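Local coordinates for polymerase nucleotidyl transferase domain-containing protein (PDB 1YLQ) that probably acts as a nucleotidyltransferase and folds as a small mixed beta sheet covered by helices, at residues Met4-Glu9 / Lys62-Ser67; Lys12-Asp17 / Lys53-Gly58. All blocks are in the same frame, centred on the assembly; numbering follows the deposited sequence.

Contact 1 of 2, residues Met4-Glu9 / Lys62-Ser67; sequences MKEIKE and KKFFDS
Ser67 OG has two backbone partners, a hydrogen bond with the N of Phe69 and a weak one to the O of Phe64 (3.4 Å), bridging, weakly, the two ends of the type II turn that Phe64 begins; the Phe64 ring itself reaches Glu6 and Ile7. Phe64 is where the chain leaves the helical conformation, and with CG anti to its carbonyl carbon (chi1 -62°) the ring is thrown across at the helix of 4-9. Two neighbouring residues of that helix receive it differently. Ile7 lays its CG1 over one face, 4.0 Å from the centroid of the Phe64 ring, a CH-pi contact only 30° off the ring normal. Glu6 meets the rim: its CB lies in the ring plane, 3.6 Å from Phe64 CZ. The opposite face carries CG of Lys63, 3.6 Å above the plane of the Phe64 ring and toward its rim, so the aromatic is sandwiched between two aliphatic groups. With Phe64 cut back to an alanine, Ile7 CG1 is likely to lose its aromatic partner, leaving a gap between the helices. Farther out, Glu6 and Lys63 cross at about a right angle; Glu6 OE2 stays 4.3 Å from Lys63 NZ, a loose attraction of opposite charges that suits long, flexible chains at the border. Beyond the pair, Phe64 also touches His3 and Ile10 of helix 3-14, while Ile7 continues onto Phe69 and Phe71, so that its side chain links helix 3-14 to strand 69-74 as well as to Phe64, consistent with the helix-covered mixed sheet of the nucleotidyltransferase fold.

Contact 2 of 2, residues Lys12-Asp17 / Lys53-Gly58; sequences KKDVQD and KLEFFG
Asp14 and Phe56 bring the two backbones closest, their CA atoms 7.6 Å apart, where the last turn of helix 3-14 comes up against helix 50-63. The chain of 12-17 departs from helical geometry at Val15, whereas 53-58 keeps its regular backbone bonds, such as Phe57 N to Lys53 O at 2.9 Å. Asp14 has the largest share of the contact. With CG anti to the backbone N (chi1 -167°), its carboxylate extends to the other helix and slides past Phe56 in the opposite sense. OD2 of Asp14 arrives in the ring plane, 3.4 Å from Phe56 CD1, with the carboxylate turned 70° against the ring; the slightly positive C-H rim of an aromatic accepts an oxygen there. CB of Asp14 adds an apolar touch on the same edge, 3.8 Å from Phe56 CD1. Phe56 is suitably large for its buried place, meeting Phe47 and Ile73 as well. From the opposite direction comes Glu55, bent at chi2 (-75°), which puts its OE1 2.6 Å from Asp14 OD2. Each acid also has a basic partner: Arg52 forms a salt bridge with Asp14 OD1, and Lys59 with Glu55 OE2. The polar side of the join is thus an acid-base cluster beside the buried Phe56 edge, in which Arg52 and Lys59 would probably help to offset negative charge.

From the N terminus, the chain runs through 4-9 and directly on along helix 3-14 to 12-17, before strands 19-23 and 38-43 are laid down. Contact 2 closes the first loop when 53-58 returns in helix 50-63; contact 1 closes a larger one when 62-67 ends that helix, so contact 2 is nested within contact 1. The order is reversed because the two helices run in roughly opposite directions, at a slant: the start of one meets the end of the other. With centres 12 Å apart, the contacts join the same pair of helices at two levels, mainly by ring packing at contact 1 and by acidic groups beside a ring at contact 2, where both helices pack against strand 69-74.

Contact 1 of 2, residues Met4-Glu9 / Lys62-Ser67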
# COMPACT_ATOMS: atom_id res chain seq x y z
N MET A 4 3.01 5.28 5.62
CA MET A 4 4.36 5.47 5.12
C MET A 4 5.11 6.57 5.83
O MET A 4 6.31 6.43 6.04
CB MET A 4 4.37 5.70 3.63
CG MET A 4 4.67 4.37 2.95
SD MET A 4 3.42 4.28 1.75
CE MET A 4 4.02 5.50 0.61
N LYS A 5 4.38 7.62 6.20
CA LYS A 5 4.88 8.72 7.04
C LYS A 5 5.40 8.16 8.37
O LYS A 5 6.48 8.53 8.81
CB LYS A 5 3.76 9.75 7.28
CG LYS A 5 4.14 11.07 8.01
CD LYS A 5 2.85 11.89 8.31
CE LYS A 5 3.15 13.39 8.67
NZ LYS A 5 1.94 14.27 8.66
N GLU A 6 4.62 7.26 8.96
CA GLU A 6 4.93 6.61 10.22
C GLU A 6 6.15 5.70 10.09
O GLU A 6 7.00 5.77 10.94
CB GLU A 6 3.77 5.75 10.69
CG GLU A 6 3.24 6.05 12.07
CD GLU A 6 1.71 5.82 12.20
OE1 GLU A 6 1.13 4.98 11.45
OE2 GLU A 6 1.08 6.49 13.05
N ILE A 7 6.21 4.85 9.07
CA ILE A 7 7.44 4.08 8.75
C ILE A 7 8.72 4.98 8.68
O ILE A 7 9.77 4.63 9.25
CB ILE A 7 7.24 3.26 7.41
CG1 ILE A 7 6.07 2.24 7.59
CG2 ILE A 7 8.57 2.61 6.94
CD1 ILE A 7 5.58 1.49 6.34
N LYS A 8 8.66 6.10 7.96
CA LYS A 8 9.87 6.92 7.79
C LYS A 8 10.22 7.44 9.19
O LYS A 8 11.39 7.48 9.58
CB LYS A 8 9.65 8.05 6.76
CG LYS A 8 10.92 8.88 6.27
CD LYS A 8 11.54 8.29 4.95
CE LYS A 8 12.93 8.90 4.53
NZ LYS A 8 14.12 7.93 4.48
N GLU A 9 9.21 7.82 9.97
CA GLU A 9 9.51 8.42 11.28
C GLU A 9 10.12 7.48 12.31
O GLU A 9 11.14 7.82 12.89
CB GLU A 9 8.33 9.21 11.83
CG GLU A 9 8.23 10.55 11.08
CD GLU A 9 9.61 11.18 10.76
OE1 GLU A 9 10.21 11.88 11.64
OE2 GLU A 9 10.11 11.00 9.62
N LYS A 62 5.58 -4.87 15.05
CA LYS A 62 4.60 -4.68 16.12
C LYS A 62 3.75 -3.42 15.85
O LYS A 62 2.55 -3.42 16.06
CB LYS A 62 5.29 -4.60 17.49
CG LYS A 62 4.45 -4.03 18.61
CD LYS A 62 5.30 -3.68 19.82
CE LYS A 62 4.52 -2.83 20.82
NZ LYS A 62 5.33 -2.51 22.04
N LYS A 63 4.39 -2.36 15.38
CA LYS A 63 3.68 -1.14 15.02
C LYS A 63 2.71 -1.39 13.85
O LYS A 63 1.58 -0.88 13.83
CB LYS A 63 4.70 -0.03 14.68
CG LYS A 63 4.08 1.33 14.34
CD LYS A 63 3.18 1.89 15.44
CE LYS A 63 2.27 3.01 14.91
NZ LYS A 63 0.99 3.04 15.64
N PHE A 64 3.15 -2.19 12.88
CA PHE A 64 2.38 -2.42 11.64
C PHE A 64 1.83 -3.85 11.53
O PHE A 64 1.93 -4.51 10.50
CB PHE A 64 3.22 -1.97 10.44
CG PHE A 64 3.54 -0.53 10.47
CD1 PHE A 64 2.55 0.42 10.16
CD2 PHE A 64 4.78 -0.11 10.86
CE1 PHE A 64 2.85 1.77 10.22
CE2 PHE A 64 5.11 1.22 10.93
CZ PHE A 64 4.14 2.18 10.61
N PHE A 65 1.25 -4.31 12.62
CA PHE A 65 0.69 -5.64 12.74
C PHE A 65 -0.34 -5.88 11.62
O PHE A 65 -1.18 -5.01 11.34
CB PHE A 65 0.03 -5.74 14.13
CG PHE A 65 -0.64 -7.07 14.43
CD1 PHE A 65 0.09 -8.27 14.36
CD2 PHE A 65 -1.97 -7.11 14.82
CE1 PHE A 65 -0.53 -9.51 14.66
CE2 PHE A 65 -2.60 -8.33 15.12
CZ PHE A 65 -1.87 -9.53 15.04
N ASP A 66 -0.24 -7.03 10.95
CA ASP A 66 -1.30 -7.50 10.04
C ASP A 66 -1.67 -6.41 9.01
O ASP A 66 -2.84 -6.14 8.75
CB ASP A 66 -2.52 -7.96 10.86
CG ASP A 66 -3.66 -8.50 10.00
OD1 ASP A 66 -3.46 -9.50 9.28
OD2 ASP A 66 -4.77 -7.92 10.05
N SER A 67 -0.64 -5.77 8.45
CA SER A 67 -0.82 -4.74 7.43
C SER A 67 -0.34 -5.23 6.06
O SER A 67 0.26 -6.32 5.96
CB SER A 67 -0.07 -3.47 7.83
OG SER A 67 1.24 -3.53 7.36

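Contact 2 of 2, residues Lys12-Asp17 / Lys53-Gly58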
# COMPACT_ATOMS: atom_id res chain seq x y z
N LYS A 12 13.78 6.58 10.99
CA LYS A 12 14.79 7.61 11.14
C LYS A 12 15.09 7.96 12.62
O LYS A 12 16.18 8.46 12.94
CB LYS A 12 14.39 8.86 10.36
CG LYS A 12 14.60 8.80 8.83
CD LYS A 12 15.70 7.80 8.38
CE LYS A 12 16.62 8.43 7.32
NZ LYS A 12 16.11 9.73 6.84
N LYS A 13 14.14 7.65 13.52
CA LYS A 13 14.35 7.79 14.97
C LYS A 13 15.39 6.80 15.51
O LYS A 13 16.18 7.12 16.41
CB LYS A 13 13.04 7.59 15.71
CG LYS A 13 13.14 7.99 17.15
CD LYS A 13 11.90 7.72 17.98
CE LYS A 13 12.32 7.93 19.45
NZ LYS A 13 11.27 7.49 20.42
N ASP A 14 15.35 5.60 14.97
CA ASP A 14 16.26 4.52 15.36
C ASP A 14 17.58 4.57 14.55
O ASP A 14 18.70 4.62 15.10
CB ASP A 14 15.54 3.17 15.18
CG ASP A 14 16.28 2.01 15.85
OD1 ASP A 14 17.54 2.07 15.98
OD2 ASP A 14 15.59 1.06 16.25
N VAL A 15 17.44 4.61 13.24
CA VAL A 15 18.62 4.51 12.36
C VAL A 15 18.63 5.73 11.44
O VAL A 15 17.99 5.72 10.39
CB VAL A 15 18.61 3.19 11.52
CG1 VAL A 15 19.88 3.09 10.63
CG2 VAL A 15 18.50 1.96 12.41
N GLN A 16 19.38 6.76 11.83
CA GLN A 16 19.36 8.04 11.15
C GLN A 16 19.75 7.92 9.68
O GLN A 16 19.21 8.63 8.82
CB GLN A 16 20.33 9.01 11.85
CG GLN A 16 20.19 10.40 11.37
CD GLN A 16 20.86 11.38 12.29
OE1 GLN A 16 21.74 11.00 13.07
NE2 GLN A 16 20.46 12.67 12.22
N ASP A 17 20.70 7.04 9.38
CA ASP A 17 21.20 6.98 8.00
C ASP A 17 20.43 6.04 7.10
O ASP A 17 20.84 5.83 5.95
CB ASP A 17 22.72 6.66 7.97
CG ASP A 17 23.04 5.17 8.29
OD1 ASP A 17 22.14 4.31 8.46
OD2 ASP A 17 24.24 4.82 8.40
N LYS A 53 19.27 -5.48 13.92
CA LYS A 53 18.31 -5.87 12.88
C LYS A 53 17.08 -6.43 13.62
O LYS A 53 15.94 -6.05 13.32
CB LYS A 53 18.94 -6.95 12.01
CG LYS A 53 18.34 -7.08 10.63
CD LYS A 53 18.97 -8.27 9.90
CE LYS A 53 20.03 -7.78 8.95
NZ LYS A 53 19.98 -8.69 7.78
N LEU A 54 17.33 -7.27 14.65
CA LEU A 54 16.23 -7.97 15.36
C LEU A 54 15.35 -6.97 16.14
O LEU A 54 14.11 -7.03 16.10
CB LEU A 54 16.79 -9.08 16.29
CG LEU A 54 15.78 -9.72 17.25
CD1 LEU A 54 14.68 -10.44 16.47
CD2 LEU A 54 16.41 -10.66 18.29
N GLU A 55 16.01 -6.10 16.89
CA GLU A 55 15.42 -4.99 17.66
C GLU A 55 14.51 -4.14 16.75
O GLU A 55 13.35 -3.86 17.07
CB GLU A 55 16.61 -4.15 18.14
CG GLU A 55 16.36 -2.85 18.85
CD GLU A 55 15.91 -1.70 17.96
OE1 GLU A 55 16.67 -1.20 17.08
OE2 GLU A 55 14.78 -1.25 18.22
N PHE A 56 15.06 -3.72 15.61
CA PHE A 56 14.34 -2.81 14.72
C PHE A 56 13.16 -3.53 14.09
O PHE A 56 12.01 -3.01 14.01
CB PHE A 56 15.26 -2.23 13.66
CG PHE A 56 14.56 -1.22 12.77
CD1 PHE A 56 14.34 0.09 13.21
CD2 PHE A 56 14.09 -1.60 11.54
CE1 PHE A 56 13.65 1.01 12.42
CE2 PHE A 56 13.41 -0.71 10.73
CZ PHE A 56 13.21 0.61 11.17
N PHE A 57 13.43 -4.73 13.61
CA PHE A 57 12.37 -5.53 13.01
C PHE A 57 11.20 -5.77 13.96
O PHE A 57 10.03 -5.66 13.54
CB PHE A 57 12.88 -6.85 12.41
CG PHE A 57 11.81 -7.69 11.78
CD1 PHE A 57 11.49 -7.53 10.41
CD2 PHE A 57 11.20 -8.72 12.48
CE1 PHE A 57 10.55 -8.37 9.78
CE2 PHE A 57 10.22 -9.55 11.86
CZ PHE A 57 9.90 -9.37 10.53
N GLY A 58 11.50 -6.08 15.23
CA GLY A 58 10.46 -6.31 16.21
C GLY A 58 9.61 -5.05 16.42
O GLY A 58 8.38 -5.10 16.44